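Local coordinates for glycosyl hydrolases family 31 family protein (Aspergillus niger, PDB 6DRU) that catalyses the hydrolytic release of alpha-xylose from the non-reducing terminal glucose of xyloglucan oligosaccharides, as a glycoside hydrolase of family 31, at residues Thr354-Asn364 with Gly400-Gln411; Asn364-Arg373 with Leu438-Glu449. All blocks are in the same frame, centred on the assembly; numbering follows the deposited sequence.

Contact 1. Residues Thr354-Asn364 with Gly400-Gln411. With BGC (beta-D-glucopyranose), chain F; NAG (2-acetamido-2-deoxy-beta-D-glucopyranose), chain D; GAL (beta-D-galactopyranose), chain B.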
loop_
_atom_site.group_PDB
_atom_site.type_symbol
_atom_site.label_atom_id
_atom_site.label_comp_id
_atom_site.label_asym_id
_atom_site.label_seq_id
_atom_site.Cartn_x
_atom_site.Cartn_y
_atom_site.Cartn_z
ATOM N N THR A 354 -9.041 -9.548 17.195
ATOM C CA THR A 354 -9.468 -10.017 15.883
ATOM C C THR A 354 -10.980 -10.104 15.730
ATOM O O THR A 354 -11.482 -10.019 14.604
ATOM C CB THR A 354 -8.855 -11.390 15.590
ATOM O OG1 THR A 354 -9.153 -12.288 16.668
ATOM C CG2 THR A 354 -7.345 -11.274 15.447
ATOM N N ASP A 355 -11.720 -10.273 16.828
ATOM C CA ASP A 355 -13.177 -10.315 16.780
ATOM C C ASP A 355 -13.741 -10.152 18.186
ATOM O O ASP A 355 -13.033 -9.705 19.095
ATOM C CB ASP A 355 -13.666 -11.626 16.152
ATOM C CG ASP A 355 -15.004 -11.478 15.442
ATOM O OD1 ASP A 355 -15.804 -10.604 15.844
ATOM O OD2 ASP A 355 -15.260 -12.244 14.488
ATOM N N SER A 356 -15.007 -10.517 18.379
ATOM C CA SER A 356 -15.636 -10.462 19.690
ATOM C C SER A 356 -16.579 -11.645 19.844
ATOM O O SER A 356 -17.056 -12.220 18.862
ATOM C CB SER A 356 -16.403 -9.150 19.908
ATOM O OG SER A 356 -17.488 -9.036 19.004
ATOM N N TRP A 357 -16.842 -11.996 21.099
ATOM C CA TRP A 357 -17.780 -13.050 21.461
ATOM C C TRP A 357 -17.941 -13.038 22.972
ATOM O O TRP A 357 -16.995 -12.720 23.700
ATOM C CB TRP A 357 -17.309 -14.432 20.988
ATOM C CG TRP A 357 -18.267 -15.521 21.349
ATOM C CD1 TRP A 357 -18.103 -16.475 22.309
ATOM C CD2 TRP A 357 -19.560 -15.750 20.773
ATOM N NE1 TRP A 357 -19.206 -17.293 22.358
ATOM C CE2 TRP A 357 -20.114 -16.868 21.424
ATOM C CE3 TRP A 357 -20.297 -15.122 19.764
ATOM C CZ2 TRP A 357 -21.372 -17.371 21.101
ATOM C CZ3 TRP A 357 -21.546 -15.623 19.444
ATOM C CH2 TRP A 357 -22.071 -16.736 20.111
ATOM N N ASN A 358 -19.148 -13.376 23.432
ATOM C CA ASN A 358 -19.440 -13.483 24.860
ATOM C C ASN A 358 -19.207 -12.149 25.571
ATOM O O ASN A 358 -18.786 -12.106 26.729
ATOM C CB ASN A 358 -18.616 -14.611 25.497
ATOM C CG ASN A 358 -19.068 -14.957 26.902
ATOM O OD1 ASN A 358 -18.338 -14.734 27.867
ATOM N ND2 ASN A 358 -20.271 -15.506 27.024
ATOM N N GLY A 359 -19.474 -11.048 24.872
ATOM C CA GLY A 359 -19.320 -9.726 25.444
ATOM C C GLY A 359 -17.894 -9.253 25.609
ATOM O O GLY A 359 -17.671 -8.222 26.251
ATOM N N SER A 360 -16.923 -9.968 25.048
ATOM C CA SER A 360 -15.516 -9.612 25.159
ATOM C C SER A 360 -14.870 -9.659 23.784
ATOM O O SER A 360 -15.209 -10.510 22.956
ATOM C CB SER A 360 -14.779 -10.557 26.115
ATOM O OG SER A 360 -15.444 -10.639 27.363
ATOM N N TYR A 361 -13.937 -8.742 23.543
ATOM C CA TYR A 361 -13.143 -8.784 22.326
ATOM C C TYR A 361 -11.974 -9.742 22.512
ATOM O O TYR A 361 -11.340 -9.771 23.571
ATOM C CB TYR A 361 -12.656 -7.382 21.960
ATOM C CG TYR A 361 -13.779 -6.470 21.518
ATOM C CD1 TYR A 361 -14.467 -5.687 22.435
ATOM C CD2 TYR A 361 -14.167 -6.412 20.185
ATOM C CE1 TYR A 361 -15.501 -4.860 22.035
ATOM C CE2 TYR A 361 -15.202 -5.590 19.775
ATOM C CZ TYR A 361 -15.864 -4.816 20.705
ATOM O OH TYR A 361 -16.892 -3.995 20.302
ATOM N N ILE A 362 -11.696 -10.536 21.478
ATOM C CA ILE A 362 -10.846 -11.712 21.603
ATOM C C ILE A 362 -9.763 -11.695 20.530
ATOM O O ILE A 362 -9.756 -10.860 19.624
ATOM C CB ILE A 362 -11.663 -13.016 21.517
ATOM C CG1 ILE A 362 -12.599 -12.982 20.306
ATOM C CG2 ILE A 362 -12.462 -13.223 22.790
ATOM C CD1 ILE A 362 -12.010 -13.560 19.028
ATOM N N ARG A 363 -8.840 -12.650 20.653
ATOM C CA ARG A 363 -7.798 -12.904 19.667
ATOM C C ARG A 363 -7.765 -14.397 19.376
ATOM O O ARG A 363 -7.788 -15.210 20.305
ATOM C CB ARG A 363 -6.425 -12.440 20.169
ATOM C CG ARG A 363 -6.386 -11.014 20.687
ATOM C CD ARG A 363 -5.367 -10.868 21.810
ATOM N NE ARG A 363 -5.446 -9.557 22.449
ATOM C CZ ARG A 363 -4.679 -8.520 22.127
ATOM N NH1 ARG A 363 -3.761 -8.637 21.176
ATOM N NH2 ARG A 363 -4.828 -7.365 22.761
ATOM N N ASN A 364 -7.712 -14.756 18.096
ATOM C CA ASN A 364 -7.600 -16.157 17.715
ATOM C C ASN A 364 -6.171 -16.646 17.906
ATOM O O ASN A 364 -5.211 -15.936 17.593
ATOM C CB ASN A 364 -8.023 -16.359 16.261
ATOM C CG ASN A 364 -9.503 -16.644 16.117
ATOM O OD1 ASN A 364 -10.303 -16.304 16.989
ATOM N ND2 ASN A 364 -9.876 -17.277 15.010
ATOM N N GLY A 400 -9.282 -15.610 10.383
ATOM C CA GLY A 400 -9.494 -14.178 10.329
ATOM C C GLY A 400 -10.405 -13.691 11.438
ATOM O O GLY A 400 -9.959 -13.485 12.570
ATOM N N ALA A 401 -11.683 -13.501 11.123
ATOM C CA ALA A 401 -12.683 -13.189 12.134
ATOM C C ALA A 401 -13.047 -14.469 12.886
ATOM O O ALA A 401 -12.412 -15.514 12.725
ATOM C CB ALA A 401 -13.900 -12.525 11.493
ATOM N N LEU A 402 -14.087 -14.410 13.712
ATOM C CA LEU A 402 -14.486 -15.564 14.516
ATOM C C LEU A 402 -15.654 -16.290 13.848
ATOM O O LEU A 402 -16.786 -16.309 14.333
ATOM C CB LEU A 402 -14.826 -15.128 15.939
ATOM C CG LEU A 402 -14.981 -16.252 16.967
ATOM C CD1 LEU A 402 -13.853 -17.266 16.840
ATOM C CD2 LEU A 402 -15.037 -15.684 18.376
ATOM N N GLY A 403 -15.358 -16.877 12.687
ATOM C CA GLY A 403 -16.239 -17.844 12.069
ATOM C C GLY A 403 -17.317 -17.291 11.161
ATOM O O GLY A 403 -17.981 -18.078 10.472
ATOM N N GLU A 404 -17.526 -15.978 11.132
ATOM C CA GLU A 404 -18.588 -15.384 10.338
ATOM C C GLU A 404 -18.017 -14.412 9.315
ATOM O O GLU A 404 -16.859 -13.992 9.397
ATOM C CB GLU A 404 -19.611 -14.663 11.226
ATOM C CG GLU A 404 -20.185 -15.523 12.337
ATOM C CD GLU A 404 -21.212 -16.519 11.835
ATOM O OE1 GLU A 404 -21.603 -16.429 10.652
ATOM O OE2 GLU A 404 -21.625 -17.393 12.624
ATOM N N ALA A 405 -18.853 -14.059 8.341
ATOM C CA ALA A 405 -18.493 -13.103 7.303
ATOM C C ALA A 405 -18.676 -11.660 7.748
ATOM O O ALA A 405 -18.571 -10.749 6.921
ATOM C CB ALA A 405 -19.312 -13.366 6.038
ATOM N N TYR A 406 -18.966 -11.440 9.027
ATOM C CA TYR A 406 -19.095 -10.109 9.595
ATOM C C TYR A 406 -18.274 -10.029 10.872
ATOM O O TYR A 406 -18.037 -11.039 11.541
ATOM C CB TYR A 406 -20.562 -9.763 9.886
ATOM C CG TYR A 406 -21.333 -10.880 10.556
ATOM C CD1 TYR A 406 -21.300 -11.047 11.935
ATOM C CD2 TYR A 406 -22.096 -11.769 9.809
ATOM C CE1 TYR A 406 -22.004 -12.069 12.549
ATOM C CE2 TYR A 406 -22.803 -12.793 10.413
ATOM C CZ TYR A 406 -22.753 -12.937 11.782
ATOM O OH TYR A 406 -23.455 -13.953 12.387
ATOM N N GLU A 407 -17.835 -8.821 11.199
ATOM C CA GLU A 407 -17.086 -8.596 12.424
ATOM C C GLU A 407 -18.035 -8.308 13.585
ATOM O O GLU A 407 -19.245 -8.145 13.410
ATOM C CB GLU A 407 -16.092 -7.447 12.244
ATOM C CG GLU A 407 -14.718 -7.884 11.763
ATOM C CD GLU A 407 -13.933 -8.629 12.828
ATOM O OE1 GLU A 407 -14.361 -8.629 14.002
ATOM O OE2 GLU A 407 -12.885 -9.217 12.491
ATOM N N ASN A 408 -17.462 -8.266 14.790
ATOM C CA ASN A 408 -18.205 -7.963 16.016
ATOM C C ASN A 408 -19.254 -9.037 16.296
ATOM O O ASN A 408 -20.421 -8.748 16.570
ATOM C CB ASN A 408 -18.831 -6.567 15.957
ATOM C CG ASN A 408 -17.806 -5.482 15.691
ATOM O OD1 ASN A 408 -16.965 -5.183 16.542
ATOM N ND2 ASN A 408 -17.864 -4.890 14.502
ATOM N N ASN A 409 -18.822 -10.293 16.211
ATOM C CA ASN A 409 -19.711 -11.415 16.466
ATOM C C ASN A 409 -20.265 -11.349 17.886
ATOM O O ASN A 409 -19.635 -10.812 18.801
ATOM C CB ASN A 409 -18.969 -12.735 16.244
ATOM C CG ASN A 409 -19.904 -13.922 16.147
ATOM O OD1 ASN A 409 -21.123 -13.764 16.087
ATOM N ND2 ASN A 409 -19.335 -15.124 16.129
ATOM N N GLY A 410 -21.461 -11.904 18.064
ATOM C CA GLY A 410 -22.118 -11.898 19.352
ATOM C C GLY A 410 -22.854 -10.625 19.695
ATOM O O GLY A 410 -23.611 -10.613 20.675
ATOM N N GLN A 411 -22.663 -9.553 18.933
ATOM C CA GLN A 411 -23.339 -8.293 19.197
ATOM C C GLN A 411 -24.643 -8.246 18.401
ATOM O O GLN A 411 -25.049 -9.231 17.778
ATOM C CB GLN A 411 -22.403 -7.126 18.883
ATOM C CG GLN A 411 -21.150 -7.104 19.759
ATOM C CD GLN A 411 -20.271 -5.891 19.517
ATOM O OE1 GLN A 411 -19.095 -6.023 19.174
ATOM N NE2 GLN A 411 -20.834 -4.703 19.702
HETATM C C2 BGC F . -24.559 -15.784 15.535
HETATM C C3 BGC F . -23.225 -16.071 14.939
HETATM C C4 BGC F . -22.424 -16.994 15.876
HETATM C C5 BGC F . -23.245 -18.196 16.249
HETATM C C6 BGC F . -22.493 -19.032 17.277
HETATM C C1 BGC F . -25.236 -17.102 15.812
HETATM O O2 BGC F . -25.361 -14.997 14.627
HETATM O O3 BGC F . -22.547 -14.882 14.752
HETATM O O4 BGC F . -21.248 -17.425 15.229
HETATM O O5 BGC F . -24.479 -17.791 16.809
HETATM O O6 BGC F . -23.393 -19.905 17.926
HETATM C C1 NAG D . -20.425 -15.947 28.420
HETATM C C2 NAG D . -21.691 -15.510 29.130
HETATM C C3 NAG D . -21.916 -16.144 30.457
HETATM C C4 NAG D . -21.526 -17.606 30.476
HETATM C C5 NAG D . -20.157 -17.786 29.866
HETATM C C6 NAG D . -19.770 -19.247 29.891
HETATM C C7 NAG D . -22.188 -13.224 28.335
HETATM C C8 NAG D . -22.102 -11.727 28.541
HETATM N N2 NAG D . -21.628 -14.100 29.300
HETATM O O3 NAG D . -23.267 -15.982 30.824
HETATM O O4 NAG D . -21.508 -18.062 31.807
HETATM O O5 NAG D . -20.213 -17.330 28.540
HETATM O O6 NAG D . -18.940 -19.537 28.789
HETATM O O7 NAG D . -22.735 -13.673 27.348
HETATM C C1 GAL B . -30.214 -12.027 18.142
HETATM C C2 GAL B . -30.695 -11.390 19.426
HETATM C C3 GAL B . -29.889 -10.449 20.058
HETATM C C4 GAL B . -28.438 -10.885 20.008
HETATM C C5 GAL B . -28.059 -11.445 18.653
HETATM C C6 GAL B . -26.626 -11.934 18.707
HETATM O O2 GAL B . -32.014 -10.919 19.267
HETATM O O3 GAL B . -30.432 -10.150 21.323
HETATM O O4 GAL B . -28.201 -11.861 20.996
HETATM O O5 GAL B . -28.908 -12.520 18.326
HETATM O O6 GAL B . -26.285 -12.553 17.486
HETATM O O HOH W 1 -10.829 -14.011 15.304
HETATM O O HOH W 2 -12.074 -18.197 13.191
HETATM O O HOH W 3 -8.025 -16.642 12.746
#
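The carboxylate of Asp355 reaches into the loop 400-411 and carries most of the polar grip. Asp355 OD2 accepts from Leu402 N at 2.6 Å on its anti lone pair. Asp355 OD1 takes Asn409 N on its syn side at 3.1 Å, and from the same face of the carboxylate the amide of Ser356, its own neighbour. With CG anti to the backbone N (chi1 -151°), the short acid can bind both ends of the loop; aspartate suits the place because two oxygens serve three N-H groups. Next along the strand, Ser356 OG donates to Asn409 O at 2.8 Å, lying in the carbonyl plane on a lone pair.

Apolar contacts centre on Leu402. Its CD2 meets Trp357 CB at 3.7 Å and Ile362 CD1 at 3.8 Å, the two side chains Ile362 and Leu402 crossing at about a right angle. Gly410, with positive phi in the type II turn Asn408-Gln411, brings its CA to 3.7 Å from CE3 of Trp357.

Water joins the far end. One molecule links Thr354 OG1 to Gly400 O, and Asn364 ND2 donates to two others, which lead to Ala401 O and Gly400 N.

Bound sugar and neighbouring subunits flank the loop. Asn409 ND2 donates to O4 of a bound glucose at 3.1 Å, the same hydroxyl that gives its proton to Glu404 OE2. Tyr361 OH and Asn408 OD1 are both held by Arg363 of the second subunit.

The hairpin of strands 355-357 and 360-364, closed by a type I' turn, carries a classic bulge opposite Ile362 and joins the barrel-domain sheet through strand 319-328. Glu407 OE1 stands 3.1 Å from Asp355 OD1, so two carboxylates lie close together; the three N-H groups held by Asp355 would probably offset its charge.

Contact 2. Residues Asn364-Arg373 with Leu438-Glu449. With GOL (glycerol), chain P.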
loop_
_atom_site.group_PDB
_atom_site.type_symbol
_atom_site.label_atom_id
_atom_site.label_comp_id
_atom_site.label_asym_id
_atom_site.label_seq_id
_atom_site.Cartn_x
_atom_site.Cartn_y
_atom_site.Cartn_z
ATOM N N ASN A 364 -7.712 -14.756 18.096
ATOM C CA ASN A 364 -7.600 -16.157 17.715
ATOM C C ASN A 364 -6.171 -16.646 17.906
ATOM O O ASN A 364 -5.211 -15.936 17.593
ATOM C CB ASN A 364 -8.023 -16.359 16.261
ATOM C CG ASN A 364 -9.503 -16.644 16.117
ATOM O OD1 ASN A 364 -10.303 -16.304 16.989
ATOM N ND2 ASN A 364 -9.876 -17.277 15.010
ATOM N N TYR A 365 -6.033 -17.864 18.423
ATOM C CA TYR A 365 -4.712 -18.461 18.520
ATOM C C TYR A 365 -4.179 -18.759 17.121
ATOM O O TYR A 365 -4.934 -18.906 16.157
ATOM C CB TYR A 365 -4.752 -19.731 19.377
ATOM C CG TYR A 365 -4.871 -21.025 18.602
ATOM C CD1 TYR A 365 -3.848 -21.964 18.634
ATOM C CD2 TYR A 365 -5.997 -21.308 17.833
ATOM C CE1 TYR A 365 -3.938 -23.149 17.931
ATOM C CE2 TYR A 365 -6.095 -22.492 17.121
ATOM C CZ TYR A 365 -5.062 -23.409 17.176
ATOM O OH TYR A 365 -5.147 -24.591 16.476
ATOM N N ASP A 366 -2.857 -18.847 17.013
ATOM C CA ASP A 366 -2.197 -18.967 15.714
ATOM C C ASP A 366 -1.996 -20.443 15.391
ATOM O O ASP A 366 -1.017 -21.057 15.819
ATOM C CB ASP A 366 -0.874 -18.211 15.719
ATOM C CG ASP A 366 -0.259 -18.104 14.340
ATOM O OD1 ASP A 366 -0.930 -18.485 13.357
ATOM O OD2 ASP A 366 0.898 -17.644 14.239
ATOM N N SER A 367 -2.925 -21.018 14.622
ATOM C CA SER A 367 -2.798 -22.420 14.239
ATOM C C SER A 367 -1.626 -22.658 13.296
ATOM O O SER A 367 -1.153 -23.795 13.194
ATOM C CB SER A 367 -4.093 -22.915 13.591
ATOM O OG SER A 367 -4.344 -22.250 12.364
ATOM N N THR A 368 -1.149 -21.620 12.605
ATOM C CA THR A 368 0.026 -21.763 11.754
ATOM C C THR A 368 1.323 -21.790 12.552
ATOM O O THR A 368 2.362 -22.183 12.010
ATOM C CB THR A 368 0.082 -20.632 10.723
ATOM O OG1 THR A 368 0.430 -19.405 11.375
ATOM C CG2 THR A 368 -1.266 -20.466 10.043
ATOM N N ASN A 369 1.284 -21.381 13.817
ATOM C CA ASN A 369 2.455 -21.436 14.684
ATOM C C ASN A 369 2.572 -22.832 15.284
ATOM O O ASN A 369 1.677 -23.251 16.027
ATOM C CB ASN A 369 2.344 -20.388 15.790
ATOM C CG ASN A 369 3.618 -20.246 16.613
ATOM O OD1 ASN A 369 4.417 -21.176 16.726
ATOM N ND2 ASN A 369 3.803 -19.071 17.203
ATOM N N PRO A 370 3.636 -23.582 14.984
ATOM C CA PRO A 370 3.757 -24.935 15.552
ATOM C C PRO A 370 3.795 -24.948 17.067
ATOM O O PRO A 370 3.266 -25.881 17.684
ATOM C CB PRO A 370 5.070 -25.449 14.947
ATOM C CG PRO A 370 5.262 -24.632 13.708
ATOM C CD PRO A 370 4.721 -23.277 14.040
ATOM N N SER A 371 4.403 -23.935 17.686
ATOM C CA SER A 371 4.414 -23.862 19.142
ATOM C C SER A 371 3.012 -23.665 19.700
ATOM O O SER A 371 2.699 -24.176 20.781
ATOM C CB SER A 371 5.332 -22.732 19.605
ATOM O OG SER A 371 6.677 -22.983 19.240
ATOM N N ALA A 372 2.157 -22.936 18.980
ATOM C CA ALA A 372 0.791 -22.726 19.446
ATOM C C ALA A 372 -0.038 -24.000 19.319
ATOM O O ALA A 372 -0.889 -24.279 20.172
ATOM C CB ALA A 372 0.146 -21.575 18.678
ATOM N N ARG A 373 0.190 -24.781 18.259
ATOM C CA ARG A 373 -0.484 -26.072 18.136
ATOM C C ARG A 373 -0.122 -26.987 19.300
ATOM O O ARG A 373 -0.973 -27.727 19.808
ATOM C CB ARG A 373 -0.142 -26.726 16.798
ATOM C CG ARG A 373 -0.669 -25.965 15.589
ATOM C CD ARG A 373 -0.748 -26.868 14.373
ATOM N NE ARG A 373 0.558 -27.376 13.962
ATOM C CZ ARG A 373 1.355 -26.768 13.089
ATOM N NH1 ARG A 373 0.982 -25.622 12.536
ATOM N NH2 ARG A 373 2.525 -27.306 12.768
ATOM N N LEU A 438 -4.865 -21.292 5.031
ATOM C CA LEU A 438 -4.214 -22.357 5.782
ATOM C C LEU A 438 -4.785 -22.526 7.184
ATOM O O LEU A 438 -4.663 -23.615 7.756
ATOM C CB LEU A 438 -2.706 -22.083 5.859
ATOM C CG LEU A 438 -1.828 -22.863 6.843
ATOM C CD1 LEU A 438 -1.758 -24.334 6.468
ATOM C CD2 LEU A 438 -0.436 -22.259 6.917
ATOM N N TYR A 439 -5.424 -21.489 7.734
ATOM C CA TYR A 439 -5.781 -21.499 9.154
ATOM C C TYR A 439 -6.637 -22.694 9.561
ATOM O O TYR A 439 -6.246 -23.405 10.504
ATOM C CB TYR A 439 -6.457 -20.175 9.530
ATOM C CG TYR A 439 -6.659 -20.013 11.018
ATOM C CD1 TYR A 439 -7.815 -20.469 11.640
ATOM C CD2 TYR A 439 -5.688 -19.410 11.805
ATOM C CE1 TYR A 439 -7.997 -20.325 13.003
ATOM C CE2 TYR A 439 -5.861 -19.260 13.166
ATOM C CZ TYR A 439 -7.018 -19.720 13.760
ATOM O OH TYR A 439 -7.191 -19.572 15.117
ATOM N N PRO A 440 -7.789 -22.978 8.934
ATOM C CA PRO A 440 -8.558 -24.154 9.371
ATOM C C PRO A 440 -7.861 -25.465 9.063
ATOM O O PRO A 440 -8.030 -26.438 9.808
ATOM C CB PRO A 440 -9.875 -24.017 8.598
ATOM C CG PRO A 440 -9.500 -23.276 7.369
ATOM C CD PRO A 440 -8.433 -22.303 7.791
ATOM N N TRP A 441 -7.082 -25.516 7.981
ATOM C CA TRP A 441 -6.311 -26.714 7.668
ATOM C C TRP A 441 -5.284 -26.999 8.757
ATOM O O TRP A 441 -5.122 -28.149 9.185
ATOM C CB TRP A 441 -5.632 -26.533 6.309
ATOM C CG TRP A 441 -5.007 -27.762 5.726
ATOM C CD1 TRP A 441 -5.560 -28.602 4.804
ATOM C CD2 TRP A 441 -3.698 -28.275 6.000
ATOM N NE1 TRP A 441 -4.680 -29.611 4.493
ATOM C CE2 TRP A 441 -3.529 -29.433 5.215
ATOM C CE3 TRP A 441 -2.653 -27.870 6.838
ATOM C CZ2 TRP A 441 -2.361 -30.190 5.243
ATOM C CZ3 TRP A 441 -1.493 -28.624 6.864
ATOM C CH2 TRP A 441 -1.357 -29.771 6.072
ATOM N N ALA A 442 -4.589 -25.961 9.227
ATOM C CA ALA A 442 -3.628 -26.135 10.309
ATOM C C ALA A 442 -4.307 -26.383 11.647
ATOM O O ALA A 442 -3.684 -26.963 12.544
ATOM C CB ALA A 442 -2.716 -24.912 10.406
ATOM N N HIS A 443 -5.562 -25.954 11.805
ATOM C CA HIS A 443 -6.295 -26.259 13.029
ATOM C C HIS A 443 -6.650 -27.740 13.096
ATOM O O HIS A 443 -6.516 -28.367 14.154
ATOM C CB HIS A 443 -7.550 -25.391 13.120
ATOM C CG HIS A 443 -8.159 -25.348 14.487
ATOM N ND1 HIS A 443 -7.410 -25.164 15.629
ATOM C CD2 HIS A 443 -9.445 -25.456 14.896
ATOM C CE1 HIS A 443 -8.208 -25.164 16.682
ATOM N NE2 HIS A 443 -9.448 -25.335 16.264
ATOM N N GLN A 444 -7.113 -28.315 11.980
ATOM C CA GLN A 444 -7.277 -29.763 11.911
ATOM C C GLN A 444 -5.957 -30.468 12.189
ATOM O O GLN A 444 -5.917 -31.472 12.911
ATOM C CB GLN A 444 -7.807 -30.175 10.537
ATOM C CG GLN A 444 -9.147 -29.579 10.156
ATOM C CD GLN A 444 -9.607 -30.037 8.785
ATOM O OE1 GLN A 444 -9.174 -29.508 7.762
ATOM N NE2 GLN A 444 -10.484 -31.032 8.758
ATOM N N GLN A 445 -4.867 -29.950 11.618
ATOM C CA GLN A 445 -3.550 -30.548 11.803
ATOM C C GLN A 445 -3.138 -30.570 13.269
ATOM O O GLN A 445 -2.441 -31.495 13.702
ATOM C CB GLN A 445 -2.522 -29.783 10.964
ATOM C CG GLN A 445 -1.084 -30.242 11.136
ATOM C CD GLN A 445 -0.090 -29.299 10.484
ATOM O OE1 GLN A 445 -0.342 -28.099 10.360
ATOM N NE2 GLN A 445 1.050 -29.836 10.066
ATOM N N ALA A 446 -3.559 -29.571 14.049
ATOM C CA ALA A 446 -3.187 -29.528 15.459
ATOM C C ALA A 446 -3.692 -30.754 16.213
ATOM O O ALA A 446 -2.955 -31.343 17.012
ATOM C CB ALA A 446 -3.717 -28.245 16.100
ATOM N N ILE A 447 -4.938 -31.163 15.966
ATOM C CA ILE A 447 -5.470 -32.338 16.653
ATOM C C ILE A 447 -4.986 -33.618 15.989
ATOM O O ILE A 447 -4.779 -34.631 16.668
ATOM C CB ILE A 447 -7.006 -32.289 16.724
ATOM C CG1 ILE A 447 -7.462 -31.084 17.535
ATOM C CG2 ILE A 447 -7.564 -33.548 17.347
ATOM C CD1 ILE A 447 -7.867 -29.942 16.679
ATOM N N GLU A 448 -4.789 -33.599 14.669
ATOM C CA GLU A 448 -4.233 -34.769 14.001
ATOM C C GLU A 448 -2.868 -35.115 14.577
ATOM O O GLU A 448 -2.575 -36.287 14.846
ATOM C CB GLU A 448 -4.136 -34.519 12.497
ATOM C CG GLU A 448 -3.512 -35.667 11.715
ATOM C CD GLU A 448 -4.443 -36.858 11.572
ATOM O OE1 GLU A 448 -5.649 -36.715 11.867
ATOM O OE2 GLU A 448 -3.968 -37.940 11.167
ATOM N N GLU A 449 -2.023 -34.102 14.787
ATOM C CA GLU A 449 -0.725 -34.334 15.409
ATOM C C GLU A 449 -0.885 -34.857 16.830
ATOM O O GLU A 449 -0.130 -35.733 17.267
ATOM C CB GLU A 449 0.097 -33.044 15.400
ATOM C CG GLU A 449 0.530 -32.589 14.013
ATOM C CD GLU A 449 1.112 -31.185 14.010
ATOM O OE1 GLU A 449 0.813 -30.407 14.942
ATOM O OE2 GLU A 449 1.865 -30.859 13.066
HETATM C C1 GOL P . 3.551 -23.982 8.487
HETATM O O1 GOL P . 4.637 -24.097 9.349
HETATM C C2 GOL P . 2.395 -24.767 9.135
HETATM O O2 GOL P . 2.619 -24.985 10.488
HETATM C C3 GOL P . 2.307 -26.085 8.330
HETATM O O3 GOL P . 1.195 -26.775 8.809
#
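Tyr439 OH donates to Tyr365 O at 2.6 Å, in the carbonyl plane, with that oxygen at the edge of the Tyr439 ring. Tyr365 OH and His443 ND1 share a hydrogen bond in which either may be the donor. Ser367 sits over one face of the Tyr439 ring, its OG 3.2 Å above the plane and offset toward the rim; the hydroxyl is turned to donate to Tyr439 O at 2.9 Å, a carbonyl that also accepts the helical bond from His443 N. A small hydroxyl residue fits here, since it must lie on a ring and still reach the backbone.

These contacts join the loop after strand 360-364 and the start of helix 370-385 to helix 439-455, within the family 31 TIM-barrel domain. Asn369 caps the first of these helices by accepting from Ser371 N.

Arg373 packs as a knob into a hole formed by Ala442, Gln445, Ala446 and Glu449, where the two alanines leave room for its aliphatic chain. A bend at chi3 (-62°) turns the guanidinium so that Arg373 NE forms a salt bridge to Glu449 OE1 at 3.2 Å and NH1 donates to Ser367 O at 2.9 Å, both near its plane. Gln445 OE1 lies over one face, the amide stacked at 20°, and Pro370 CA over the opposite face. Glycerol, probably from the crystallisation liquor, takes a further bond from NH1.

Contacts 1 and 2 follow one another along the chain in the family 31 TIM-barrel domain, their centres about 19 Å apart. They share Asn364, where strand 360-364 ends and the chain runs on toward helix 370-385. Along the sequence the segments alternate: 354-364, 364-373, then 400-411 and 438-449, with strand 391-394 lying between the second and third. One continuous run, 354-373, thus meets first the loop that follows this strand and then helix 439-455. Contact 1 is the one beside bound sugar and other subunits, whereas contact 2 is touched by no other chain; run 354-373 ties the hairpin and loop beside the bound glucose to helix 439-455.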